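Local coordinates for protein chitinase (PDB 5VG0) that binds copper and probably cleaves chitin oxidatively, as the lytic polysaccharide monooxygenase domain of a larger chitinase, at residues G2-P7 and I120-N125; A12-G17 and K57-T62; T19-G24 and F49-D54; L70-T75 and F133-D138; Y85-Q90 and T111-G116. All blocks are in the same frame, centred on the assembly; numbering follows the deposited sequence. Where two conformers were deposited one is given.

Contact 1. Residues G2-P7 and I120-N125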
# COMPACT_ATOMS: atom_id res chain seq x y z
N GLY A 2 -3.04 -9.19 0.05
CA GLY A 2 -3.28 -8.40 -1.13
C GLY A 2 -2.33 -7.23 -1.16
O GLY A 2 -1.63 -6.95 -0.19
N TRP A 3 -2.31 -6.55 -2.30
CA TRP A 3 -1.39 -5.43 -2.47
C TRP A 3 -1.94 -4.46 -3.52
O TRP A 3 -2.84 -4.79 -4.29
CB TRP A 3 0.04 -5.88 -2.79
CG TRP A 3 0.32 -6.36 -4.17
CD1 TRP A 3 1.01 -5.68 -5.11
CD2 TRP A 3 0.00 -7.64 -4.75
NE1 TRP A 3 1.15 -6.43 -6.25
CE2 TRP A 3 0.54 -7.64 -6.05
CE3 TRP A 3 -0.67 -8.76 -4.30
CZ2 TRP A 3 0.40 -8.73 -6.92
CZ3 TRP A 3 -0.80 -9.85 -5.14
CH2 TRP A 3 -0.27 -9.82 -6.44
N VAL A 4 -1.37 -3.27 -3.54
CA VAL A 4 -1.76 -2.22 -4.47
C VAL A 4 -0.94 -2.35 -5.74
O VAL A 4 0.30 -2.30 -5.71
CB VAL A 4 -1.58 -0.83 -3.84
CG1 VAL A 4 -1.88 0.25 -4.85
CG2 VAL A 4 -2.48 -0.67 -2.62
N THR A 5 -1.63 -2.51 -6.86
CA THR A 5 -0.97 -2.73 -8.14
C THR A 5 -0.86 -1.47 -8.99
O THR A 5 -0.01 -1.42 -9.87
CB THR A 5 -1.69 -3.81 -8.92
OG1 THR A 5 -3.03 -3.39 -9.17
CG2 THR A 5 -1.71 -5.14 -8.17
N ASP A 6 -1.70 -0.46 -8.78
CA ASP A 6 -1.70 0.73 -9.60
C ASP A 6 -2.26 1.90 -8.79
O ASP A 6 -3.34 1.81 -8.25
CB ASP A 6 -2.54 0.52 -10.85
CG ASP A 6 -2.43 1.68 -11.80
OD1 ASP A 6 -1.30 2.11 -12.07
OD2 ASP A 6 -3.48 2.17 -12.27
N PRO A 7 -1.50 3.00 -8.65
CA PRO A 7 -0.08 3.12 -8.96
C PRO A 7 0.67 2.06 -8.16
O PRO A 7 0.27 1.71 -7.06
CB PRO A 7 0.28 4.53 -8.50
CG PRO A 7 -0.77 4.97 -7.61
CD PRO A 7 -1.99 4.16 -7.88
N ILE A 120 2.31 7.75 -0.43
CA ILE A 120 1.00 7.35 0.07
C ILE A 120 1.16 6.02 0.78
O ILE A 120 1.75 5.10 0.22
CB ILE A 120 -0.01 7.20 -1.09
CG1 ILE A 120 -0.14 8.49 -1.88
CG2 ILE A 120 -1.36 6.73 -0.57
CD1 ILE A 120 -0.94 8.37 -3.13
N LEU A 121 0.66 5.92 2.01
CA LEU A 121 0.56 4.64 2.71
C LEU A 121 -0.90 4.22 2.72
O LEU A 121 -1.76 4.97 3.18
CB LEU A 121 1.08 4.75 4.14
CG LEU A 121 0.82 3.52 5.03
CD1 LEU A 121 1.61 2.32 4.54
CD2 LEU A 121 1.09 3.83 6.48
N ALA A 122 -1.15 3.03 2.21
CA ALA A 122 -2.46 2.40 2.27
C ALA A 122 -2.39 1.34 3.35
O ALA A 122 -1.55 0.45 3.30
CB ALA A 122 -2.83 1.80 0.93
N ARG A 123 -3.30 1.43 4.31
CA ARG A 123 -3.39 0.50 5.43
C ARG A 123 -4.75 -0.18 5.35
O ARG A 123 -5.78 0.47 5.47
CB ARG A 123 -3.20 1.26 6.73
CG ARG A 123 -3.08 0.42 7.95
CD ARG A 123 -2.50 1.26 9.10
NE ARG A 123 -3.50 2.12 9.70
CZ ARG A 123 -3.30 2.87 10.78
NH1 ARG A 123 -2.11 2.93 11.34
NH2 ARG A 123 -4.30 3.56 11.29
N TRP A 124 -4.73 -1.48 5.13
CA TRP A 124 -5.93 -2.30 5.01
C TRP A 124 -6.15 -3.00 6.34
O TRP A 124 -5.37 -3.89 6.71
CB TRP A 124 -5.74 -3.32 3.89
CG TRP A 124 -6.79 -4.38 3.80
CD1 TRP A 124 -8.06 -4.33 4.27
CD2 TRP A 124 -6.65 -5.65 3.16
NE1 TRP A 124 -8.71 -5.50 3.98
CE2 TRP A 124 -7.86 -6.33 3.30
CE3 TRP A 124 -5.61 -6.28 2.49
CZ2 TRP A 124 -8.07 -7.61 2.79
CZ3 TRP A 124 -5.82 -7.55 1.99
CH2 TRP A 124 -7.04 -8.20 2.14
N ASN A 125 -7.19 -2.61 7.07
CA ASN A 125 -7.47 -3.17 8.39
C ASN A 125 -8.44 -4.34 8.29
O ASN A 125 -9.55 -4.20 7.76
CB ASN A 125 -8.05 -2.08 9.29
CG ASN A 125 -7.07 -0.97 9.53
OD1 ASN A 125 -5.98 -1.18 10.04
ND2 ASN A 125 -7.45 0.22 9.16
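G2 and V4 on strand 2-6 face W124 and A122 on strand 118-126 across the buried interior of the LPMO beta-sandwich, where the two sheets pack without a hydrogen bond between these segments. The strands keep their distance: the CA atoms of V4 and A122 are 8.2 Å apart, those of G2 and W124 9.1 Å. The indole of W124 fills the wider end. It comes edge first, not face on: CZ3 lies 3.8 Å from G2 N, which sits in the plane of the ring, and 4.1 Å from G2 CA. Since G2 has no side chain, the ring rim reaches the backbone itself. A chi1 of 170° sets CG of W124 anti to the backbone N and sends the ring across the gap. There it stacks on W83, leans against the ring of F133 and bonds through NE1 to T80 OG1, which helps fix the rotation of the indole. This places W124 beside the histidine brace: its side chain is about 4 Å from that of the copper ligand H78 and about 5 Å from the copper(II) ion. At the narrower end the touch is purely apolar. V4 turns CG1 anti to its own N (chi1 175°), leaving the other methyl to face the strand opposite, and CG2 of V4 rests 4.3 Å from CB of A122.

Contact 2. Residues A12-G17 and K57-T62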
# COMPACT_ATOMS: atom_id res chain seq x y z
N ALA A 12 4.88 -4.15 -5.14
CA ALA A 12 4.55 -4.46 -6.53
C ALA A 12 5.74 -4.27 -7.45
O ALA A 12 5.97 -5.08 -8.36
CB ALA A 12 3.41 -3.57 -7.01
N LEU A 13 6.51 -3.21 -7.24
CA LEU A 13 7.67 -2.94 -8.08
C LEU A 13 8.74 -4.00 -7.89
O LEU A 13 9.38 -4.43 -8.86
CB LEU A 13 8.20 -1.55 -7.78
CG LEU A 13 7.25 -0.42 -8.20
CD1 LEU A 13 7.65 0.88 -7.54
CD2 LEU A 13 7.20 -0.25 -9.68
N CYS A 14 8.93 -4.45 -6.66
CA CYS A 14 9.84 -5.55 -6.41
C CYS A 14 9.38 -6.80 -7.17
O CYS A 14 10.17 -7.47 -7.84
CB CYS A 14 9.93 -5.84 -4.91
SG CYS A 14 10.78 -4.58 -3.96
N ALA A 15 8.10 -7.14 -7.04
CA ALA A 15 7.58 -8.38 -7.61
C ALA A 15 7.56 -8.35 -9.13
O ALA A 15 7.61 -9.40 -9.77
CB ALA A 15 6.18 -8.65 -7.05
N SER A 16 7.46 -7.18 -9.73
CA SER A 16 7.44 -7.02 -11.17
C SER A 16 8.83 -6.89 -11.77
O SER A 16 8.96 -6.77 -12.99
CB SER A 16 6.62 -5.79 -11.55
OG SER A 16 5.27 -5.95 -11.16
N GLY A 17 9.88 -6.90 -10.95
CA GLY A 17 11.23 -6.75 -11.45
C GLY A 17 11.55 -5.35 -11.91
O GLY A 17 12.46 -5.15 -12.71
N LYS A 57 17.11 3.61 -0.99
CA LYS A 57 17.08 2.89 -2.25
C LYS A 57 16.44 3.77 -3.33
O LYS A 57 15.59 4.62 -3.02
CB LYS A 57 16.26 1.61 -2.13
CG LYS A 57 16.79 0.58 -1.14
CD LYS A 57 17.99 -0.15 -1.69
CE LYS A 57 18.65 -1.06 -0.66
NZ LYS A 57 19.57 -0.32 0.25
N PRO A 58 16.81 3.57 -4.60
CA PRO A 58 16.22 4.37 -5.69
C PRO A 58 14.86 3.82 -6.10
O PRO A 58 14.68 3.21 -7.16
CB PRO A 58 17.28 4.25 -6.79
CG PRO A 58 17.88 2.92 -6.57
CD PRO A 58 17.94 2.75 -5.08
N TRP A 59 13.87 4.01 -5.23
CA TRP A 59 12.53 3.55 -5.51
C TRP A 59 11.97 4.31 -6.70
O TRP A 59 11.99 5.55 -6.71
CB TRP A 59 11.60 3.79 -4.30
CG TRP A 59 11.94 2.88 -3.16
CD1 TRP A 59 12.61 3.19 -2.02
CD2 TRP A 59 11.64 1.48 -3.07
NE1 TRP A 59 12.73 2.09 -1.22
CE2 TRP A 59 12.15 1.02 -1.84
CE3 TRP A 59 10.98 0.57 -3.90
CZ2 TRP A 59 12.03 -0.31 -1.44
CZ3 TRP A 59 10.86 -0.75 -3.49
CH2 TRP A 59 11.39 -1.17 -2.28
N PRO A 60 11.41 3.64 -7.70
CA PRO A 60 10.77 4.36 -8.80
C PRO A 60 9.52 5.09 -8.33
O PRO A 60 8.83 4.65 -7.42
CB PRO A 60 10.40 3.23 -9.78
CG PRO A 60 11.28 2.10 -9.43
CD PRO A 60 11.48 2.19 -7.95
N THR A 61 9.24 6.20 -8.98
CA THR A 61 8.03 6.96 -8.69
C THR A 61 7.09 6.91 -9.89
O THR A 61 7.52 6.75 -11.04
CB THR A 61 8.36 8.42 -8.36
OG1 THR A 61 9.01 9.04 -9.47
CG2 THR A 61 9.24 8.52 -7.13
N THR A 62 5.80 7.06 -9.61
CA THR A 62 4.78 7.12 -10.64
C THR A 62 4.20 8.52 -10.68
O THR A 62 3.83 9.08 -9.65
CB THR A 62 3.68 6.11 -10.33
OG1 THR A 62 4.26 4.81 -10.20
CG2 THR A 62 2.64 6.07 -11.43
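L13, on the last turn of helix 10-15, packs its CD1 against the ring carbon CD of P60, at 4.1 Å, and against the carbonyl O of P60, at 4.0 Å, the leucine and the proline reaching toward each other end on. One residue along, C14 brings its sulfur to the rim of the W59 indole. SG is 3.9 Å from both CZ3 and CH2 of W59, and 4.9 Å from the centre of the six-membered ring at 79° from the ring normal, an edge-on sulfur-aromatic contact. A chi1 of -70° turns SG of C14 away from its carbonyl carbon and out to that rim. The same sulfur is tied to C23 in a disulfide, while the indole is held elsewhere by NE1 bonding to D54 O, a cation-pi contact with R10 and an edge-to-face meeting with F21. The helix stops just beyond in a Schellman motif: G17 has positive phi, and G17 N bonds back to C14 O at 3.2 Å. Away from the copper site, the contact thus fastens the C-terminal end of helix 10-15 to the loop leading into strand 62-64, whose first residue, T62, pairs through its backbone with strand 131-141.

Contact 3. Residues T19-G24 and F49-D54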
# COMPACT_ATOMS: atom_id res chain seq x y z
N THR A 19 12.43 -2.75 -9.86
CA THR A 19 13.51 -2.13 -9.11
C THR A 19 14.85 -2.57 -9.66
O THR A 19 14.98 -3.64 -10.26
CB THR A 19 13.42 -2.53 -7.63
OG1 THR A 19 13.50 -3.95 -7.51
CG2 THR A 19 12.12 -2.04 -7.02
N SER A 20 15.85 -1.74 -9.45
CA SER A 20 17.22 -2.01 -9.87
C SER A 20 18.05 -2.68 -8.79
O SER A 20 19.25 -2.86 -8.96
CB SER A 20 17.88 -0.70 -10.24
OG SER A 20 17.82 0.17 -9.13
N PHE A 21 17.44 -3.02 -7.68
CA PHE A 21 18.08 -3.67 -6.56
C PHE A 21 17.23 -4.88 -6.19
O PHE A 21 16.03 -4.93 -6.47
CB PHE A 21 18.22 -2.70 -5.38
CG PHE A 21 16.93 -1.98 -5.04
CD1 PHE A 21 16.61 -0.78 -5.64
CD2 PHE A 21 16.04 -2.52 -4.14
CE1 PHE A 21 15.42 -0.14 -5.35
CE2 PHE A 21 14.85 -1.88 -3.84
CZ PHE A 21 14.55 -0.70 -4.45
N ASP A 22 17.87 -5.85 -5.56
CA ASP A 22 17.19 -7.05 -5.11
C ASP A 22 16.41 -6.73 -3.84
O ASP A 22 16.96 -6.18 -2.88
CB ASP A 22 18.25 -8.13 -4.84
CG ASP A 22 17.68 -9.49 -4.40
OD1 ASP A 22 16.45 -9.71 -4.36
OD2 ASP A 22 18.52 -10.39 -4.13
N CYS A 23 15.13 -7.03 -3.85
CA CYS A 23 14.31 -6.79 -2.67
C CYS A 23 14.26 -7.97 -1.72
O CYS A 23 13.70 -7.83 -0.64
CB CYS A 23 12.87 -6.46 -3.08
SG CYS A 23 12.73 -5.09 -4.21
N GLY A 24 14.80 -9.12 -2.10
CA GLY A 24 14.68 -10.29 -1.26
C GLY A 24 13.32 -10.95 -1.31
O GLY A 24 12.66 -10.97 -2.36
N PHE A 49 10.34 -7.84 5.83
CA PHE A 49 10.17 -6.93 4.71
C PHE A 49 10.69 -5.53 5.02
O PHE A 49 10.22 -4.53 4.47
CB PHE A 49 8.70 -6.92 4.27
CG PHE A 49 8.12 -8.29 4.01
CD1 PHE A 49 8.79 -9.22 3.21
CD2 PHE A 49 6.93 -8.67 4.58
CE1 PHE A 49 8.24 -10.47 2.97
CE2 PHE A 49 6.39 -9.92 4.35
CZ PHE A 49 7.04 -10.81 3.55
N ALA A 50 11.74 -5.45 5.85
CA ALA A 50 12.30 -4.17 6.26
C ALA A 50 12.82 -3.35 5.08
O ALA A 50 12.90 -2.12 5.19
CB ALA A 50 13.43 -4.37 7.26
N ILE A 51 13.18 -3.98 3.96
CA ILE A 51 13.64 -3.23 2.81
C ILE A 51 12.61 -2.20 2.37
O ILE A 51 12.97 -1.15 1.82
CB ILE A 51 14.01 -4.18 1.66
CG1 ILE A 51 14.68 -3.39 0.52
CG2 ILE A 51 12.77 -4.90 1.15
CD1 ILE A 51 15.75 -4.11 -0.20
N LEU A 52 11.32 -2.47 2.59
CA LEU A 52 10.28 -1.55 2.15
C LEU A 52 10.35 -0.22 2.87
O LEU A 52 9.75 0.75 2.39
CB LEU A 52 8.90 -2.17 2.35
CG LEU A 52 8.64 -3.46 1.59
CD1 LEU A 52 7.29 -4.03 1.98
CD2 LEU A 52 8.72 -3.25 0.07
N ASP A 53 11.02 -0.15 4.01
CA ASP A 53 11.18 1.08 4.77
C ASP A 53 12.44 1.85 4.40
O ASP A 53 12.65 2.94 4.93
CB ASP A 53 11.26 0.79 6.27
CG ASP A 53 10.02 0.11 6.82
OD1 ASP A 53 8.91 0.47 6.41
OD2 ASP A 53 10.16 -0.76 7.72
N ASP A 54 13.29 1.32 3.52
CA ASP A 54 14.60 1.90 3.26
C ASP A 54 14.48 2.95 2.17
O ASP A 54 14.46 2.64 0.98
CB ASP A 54 15.57 0.80 2.86
CG ASP A 54 16.98 1.30 2.68
OD1 ASP A 54 17.20 2.52 2.72
OD2 ASP A 54 17.85 0.44 2.48
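A 3-10 turn, 50-53, presses one residue, I51, into the loop 19-24 that carries C23 of the C14-C23 disulfide. Both branches of the I51 side chain meet backbone here. CD1 lies 3.6 Å from D22 O and 3.9 Å from C23 CA, and the branch methyl CG2 lies 3.6 Å from C23 O. With CG1 anti to the backbone N (chi1 -172°), that branch of I51 is carried toward the loop 19-24, and a chi2 of 145°, well short of fully staggered, brings CD1 up beside the carbonyl O of D22. CD1 also approaches F21 obliquely, 4.3 Å from its CD2. The loop surface that receives I51 is shaped by two internal bonds. D22 forms an Asx turn, G24 N donating to D22 OD1 at 2.9 Å in a fairly straight bond that meets the carboxylate from above its plane. Earlier in the loop T19 OG1 donates to F21 O at 2.9 Å, in the carbonyl plane, and T19 CB lies above one face of the F21 ring, toward its rim. The 3-10 turn has its own i to i+3 backbone bonds, including D54 N to I51 O, and D53 OD2 bonds to S43 OG. Within the fold, two long loops meet here, one after helix 10-15 and one before strand 62-64, and R10 of that helix bonds to L52 O.

Contact 4. Residues L70-T75 and F133-D138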
# COMPACT_ATOMS: atom_id res chain seq x y z
N LEU A 70 -6.91 4.17 -7.51
CA LEU A 70 -5.95 3.24 -6.94
C LEU A 70 -6.58 1.86 -6.88
O LEU A 70 -7.70 1.71 -6.39
CB LEU A 70 -5.61 3.76 -5.56
CG LEU A 70 -4.58 3.00 -4.78
CD1 LEU A 70 -3.86 4.00 -3.88
CD2 LEU A 70 -5.24 1.92 -3.97
N THR A 71 -5.86 0.85 -7.37
CA THR A 71 -6.39 -0.50 -7.51
C THR A 71 -5.61 -1.48 -6.66
O THR A 71 -4.37 -1.51 -6.69
CB THR A 71 -6.39 -0.94 -8.97
OG1 THR A 71 -7.27 -0.08 -9.70
CG2 THR A 71 -6.86 -2.39 -9.11
N TRP A 72 -6.35 -2.29 -5.91
CA TRP A 72 -5.84 -3.43 -5.16
C TRP A 72 -6.12 -4.73 -5.88
O TRP A 72 -7.15 -4.90 -6.53
CB TRP A 72 -6.56 -3.54 -3.82
CG TRP A 72 -6.27 -2.50 -2.78
CD1 TRP A 72 -6.78 -1.24 -2.70
CD2 TRP A 72 -5.41 -2.66 -1.65
NE1 TRP A 72 -6.28 -0.61 -1.58
CE2 TRP A 72 -5.44 -1.47 -0.92
CE3 TRP A 72 -4.62 -3.72 -1.19
CZ2 TRP A 72 -4.71 -1.29 0.26
CZ3 TRP A 72 -3.89 -3.54 -0.02
CH2 TRP A 72 -3.95 -2.33 0.69
N LYS A 73 -5.20 -5.68 -5.71
CA LYS A 73 -5.42 -7.09 -6.01
C LYS A 73 -5.38 -7.84 -4.70
O LYS A 73 -4.37 -7.79 -3.99
CB LYS A 73 -4.33 -7.61 -6.94
CG LYS A 73 -4.46 -9.08 -7.23
CD LYS A 73 -3.44 -9.53 -8.26
CE LYS A 73 -3.63 -10.98 -8.64
NZ LYS A 73 -2.64 -11.39 -9.67
N LEU A 74 -6.47 -8.50 -4.35
CA LEU A 74 -6.55 -9.26 -3.11
C LEU A 74 -6.51 -10.73 -3.45
O LEU A 74 -7.32 -11.21 -4.25
CB LEU A 74 -7.82 -8.94 -2.34
CG LEU A 74 -8.11 -7.46 -2.12
CD1 LEU A 74 -9.35 -7.33 -1.22
CD2 LEU A 74 -6.94 -6.70 -1.52
N THR A 75 -5.59 -11.46 -2.85
CA THR A 75 -5.58 -12.91 -3.02
C THR A 75 -6.46 -13.60 -2.00
O THR A 75 -6.94 -14.70 -2.27
CB THR A 75 -4.15 -13.45 -2.97
OG1 THR A 75 -3.51 -13.06 -1.76
CG2 THR A 75 -3.34 -12.93 -4.14
N PHE A 133 -2.60 -4.76 6.47
CA PHE A 133 -1.66 -4.87 5.37
C PHE A 133 -1.20 -3.48 4.97
O PHE A 133 -1.99 -2.54 4.92
CB PHE A 133 -2.28 -5.62 4.18
CG PHE A 133 -2.52 -7.06 4.48
CD1 PHE A 133 -3.61 -7.46 5.23
CD2 PHE A 133 -1.61 -8.02 4.08
CE1 PHE A 133 -3.78 -8.78 5.57
CE2 PHE A 133 -1.79 -9.33 4.42
CZ PHE A 133 -2.87 -9.71 5.18
N TYR A 134 0.08 -3.35 4.66
CA TYR A 134 0.75 -2.06 4.53
C TYR A 134 1.35 -1.93 3.13
O TYR A 134 2.17 -2.76 2.73
CB TYR A 134 1.84 -1.94 5.59
CG TYR A 134 1.28 -1.85 7.00
CD1 TYR A 134 0.94 -2.99 7.72
CD2 TYR A 134 1.07 -0.61 7.59
CE1 TYR A 134 0.40 -2.88 9.01
CE2 TYR A 134 0.56 -0.51 8.87
CZ TYR A 134 0.22 -1.64 9.57
OH TYR A 134 -0.30 -1.47 10.83
N ASN A 135 0.97 -0.87 2.42
CA ASN A 135 1.43 -0.63 1.06
C ASN A 135 1.82 0.83 0.88
O ASN A 135 0.95 1.71 0.97
CB ASN A 135 0.34 -0.93 0.02
CG ASN A 135 0.14 -2.43 -0.26
OD1 ASN A 135 0.46 -2.89 -1.33
ND2 ASN A 135 -0.35 -3.17 0.71
N CYS A 136 3.09 1.09 0.58
CA CYS A 136 3.54 2.43 0.22
C CYS A 136 3.63 2.59 -1.28
O CYS A 136 4.14 1.71 -1.97
CB CYS A 136 4.90 2.70 0.83
SG CYS A 136 4.78 3.17 2.53
N MET A 137 3.22 3.76 -1.76
CA MET A 137 3.29 4.14 -3.17
C MET A 137 4.02 5.47 -3.25
O MET A 137 3.59 6.46 -2.66
CB MET A 137 1.90 4.31 -3.79
CG MET A 137 1.11 3.04 -4.06
SD MET A 137 0.64 2.02 -2.65
CE MET A 137 -0.42 3.16 -1.78
N ASP A 138 5.11 5.50 -3.99
CA ASP A 138 5.87 6.73 -4.23
C ASP A 138 5.35 7.38 -5.49
O ASP A 138 5.37 6.77 -6.56
CB ASP A 138 7.35 6.40 -4.35
CG ASP A 138 7.88 5.78 -3.08
OD1 ASP A 138 7.86 6.47 -2.04
OD2 ASP A 138 8.30 4.62 -3.12
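OD1 of N135 accepts the backbone N-H of V4, and the other arm of the same amide, ND2, lies against the indole of W72. ND2 is 3.6 Å from W72 CZ3 and 3.7 Å from CH2, with ring and amide planes 62° apart, so the amide slants across the outer carbons of the six-membered ring instead of stacking on it. The bond to V4 helps fix the amide flip, and with it which end faces W72. For N135, a chi1 of -78° keeps CG beside the backbone N and directs the amide into the space between the sheets. W72 is anchored on its far side, where NE1 donates to Y85 OH, so this buried indole N-H is satisfied. V4 and A122 touch the indole on the same side as N135, V4 CG2 lying over that face, and the ring meets that of W83 with the planes steeply inclined. At one end of strand 131-141, F133 lines the peroxide pocket. Further along, L70 and M137 cross at about a right angle, L70 CD1 lying 4.1 Å from M137 CE. In one of its two conformers M137 is bent at chi2 and chi3, which brings CE toward L70; this touch is less certain than that of N135. The contact joins the faces of the two sheets of the beta-sandwich, strand 68-74, the middle of its three, against strand 131-141, which runs beside strand 118-126.

Contact 5. Residues Y85-Q90 and T111-G116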
# COMPACT_ATOMS: atom_id res chain seq x y z
N TYR A 85 -5.90 5.72 3.96
CA TYR A 85 -4.87 6.26 3.08
C TYR A 85 -4.23 7.47 3.73
O TYR A 85 -4.92 8.42 4.07
CB TYR A 85 -5.45 6.63 1.72
CG TYR A 85 -5.98 5.43 0.98
CD1 TYR A 85 -5.14 4.67 0.21
CD2 TYR A 85 -7.29 5.03 1.09
CE1 TYR A 85 -5.58 3.56 -0.46
CE2 TYR A 85 -7.74 3.90 0.40
CZ TYR A 85 -6.88 3.17 -0.38
OH TYR A 85 -7.28 2.06 -1.07
N PHE A 86 -2.92 7.40 3.90
CA PHE A 86 -2.11 8.45 4.50
C PHE A 86 -1.25 9.07 3.42
O PHE A 86 -0.79 8.39 2.50
CB PHE A 86 -1.17 7.87 5.57
CG PHE A 86 -1.85 7.22 6.73
CD1 PHE A 86 -2.39 5.95 6.63
CD2 PHE A 86 -1.93 7.88 7.95
CE1 PHE A 86 -3.02 5.37 7.72
CE2 PHE A 86 -2.56 7.30 9.02
CZ PHE A 86 -3.10 6.04 8.90
N VAL A 87 -1.02 10.38 3.51
CA VAL A 87 -0.08 11.07 2.65
C VAL A 87 1.03 11.58 3.55
O VAL A 87 0.77 12.37 4.47
CB VAL A 87 -0.75 12.20 1.86
CG1 VAL A 87 0.28 12.99 1.07
CG2 VAL A 87 -1.85 11.61 0.98
N ASP A 88 2.24 11.10 3.33
CA ASP A 88 3.40 11.47 4.15
C ASP A 88 3.10 11.31 5.64
O ASP A 88 3.48 12.13 6.46
CB ASP A 88 3.86 12.88 3.83
CG ASP A 88 4.12 13.09 2.36
OD1 ASP A 88 4.63 12.19 1.68
OD2 ASP A 88 3.81 14.21 1.90
N GLY A 89 2.39 10.24 6.00
CA GLY A 89 2.19 9.88 7.39
C GLY A 89 0.96 10.47 8.04
O GLY A 89 0.72 10.16 9.22
N GLN A 90 0.19 11.30 7.34
CA GLN A 90 -1.00 11.93 7.89
C GLN A 90 -2.23 11.40 7.18
O GLN A 90 -2.26 11.28 5.95
CB GLN A 90 -0.93 13.44 7.77
CG GLN A 90 -0.09 14.13 8.86
CD GLN A 90 1.39 13.86 8.72
OE1 GLN A 90 2.02 14.22 7.73
NE2 GLN A 90 1.97 13.22 9.73
N THR A 111 -8.71 11.86 -3.86
CA THR A 111 -8.81 13.21 -4.40
C THR A 111 -8.01 14.17 -3.53
O THR A 111 -7.64 13.86 -2.40
CB THR A 111 -10.27 13.72 -4.50
OG1 THR A 111 -10.78 14.03 -3.21
CG2 THR A 111 -11.16 12.74 -5.22
N ASP A 112 -7.75 15.35 -4.07
CA ASP A 112 -7.10 16.42 -3.31
C ASP A 112 -5.73 15.99 -2.79
O ASP A 112 -5.33 16.34 -1.69
CB ASP A 112 -8.00 16.91 -2.16
CG ASP A 112 -7.46 18.14 -1.47
OD1 ASP A 112 -6.81 18.98 -2.12
OD2 ASP A 112 -7.73 18.28 -0.27
N LEU A 113 -4.99 15.26 -3.62
CA LEU A 113 -3.61 14.95 -3.26
C LEU A 113 -2.72 16.17 -3.50
O LEU A 113 -2.86 16.85 -4.52
CB LEU A 113 -3.09 13.78 -4.09
CG LEU A 113 -3.80 12.46 -3.83
CD1 LEU A 113 -3.34 11.42 -4.83
CD2 LEU A 113 -3.57 11.96 -2.44
N PRO A 114 -1.81 16.47 -2.58
CA PRO A 114 -0.93 17.63 -2.76
C PRO A 114 0.04 17.40 -3.90
O PRO A 114 0.50 16.29 -4.15
CB PRO A 114 -0.21 17.72 -1.42
CG PRO A 114 -0.18 16.31 -0.92
CD PRO A 114 -1.48 15.71 -1.36
N THR A 115 0.39 18.49 -4.58
CA THR A 115 1.33 18.37 -5.68
C THR A 115 2.75 18.12 -5.17
O THR A 115 3.08 18.42 -4.02
CB THR A 115 1.30 19.60 -6.60
OG1 THR A 115 1.69 20.77 -5.88
CG2 THR A 115 -0.09 19.82 -7.20
N GLY A 116 3.59 17.60 -6.05
CA GLY A 116 4.96 17.29 -5.73
C GLY A 116 5.16 15.83 -5.38
O GLY A 116 4.32 14.97 -5.62
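The ring of P114 meets the side chain of V87 through its CG and CD carbons, 3.9 and 4.0 Å from V87 CG1, the proline and the valine pointing at each other. The side chains of H92 and H118 also touch V87, from strands 90-96 and 118-126. The other methyl of the valine serves the neighbouring residue: V87 CG2 is 3.8 Å from L113 CD2, with the two side chains passing at a slant. Because chi1 of V87 is 175°, CG1 lies anti to the backbone N and CG2 beside it, and the fork of the side chain is shared between leucine and proline. V87 is the first residue of a type I' turn that runs through D88 and G89 to Q90 and joins strands 80-87 and 90-96 into a tight beta-hairpin. Two backbone bonds close it, V87 N to Q90 O at 2.9 Å and Q90 N to V87 O at 3.1 Å. D88 ties the turn to strand 118-126: its OD2 bonds to H118 ND1 and its OD1 accepts from T119 N. The loop 111-116 has its own fastenings: T115 O takes NE2 of the same H118, and the backbone of L113 bonds to that of S66.

Overall arrangement
From the N terminus, residues 2-7 open the loop that contact 1 closes at 120-125, and most of the chain lies between. Within it, contact 2 ties helix 10-15 to the loop before strand 62-64, and contact 3 falls inside contact 2; the C14-C23 disulfide links the two. Contact 4 opens at 70-75, still within the span of contact 1, and encloses contact 5, which pins a hairpin to the loop before strand 118-126. Contact 4 closes only at 133-138, so it crosses contact 1. These two share the sandwich interior, their centres 2 Å apart, and are stitched together by backbone pairing such as A122 N to N135 O.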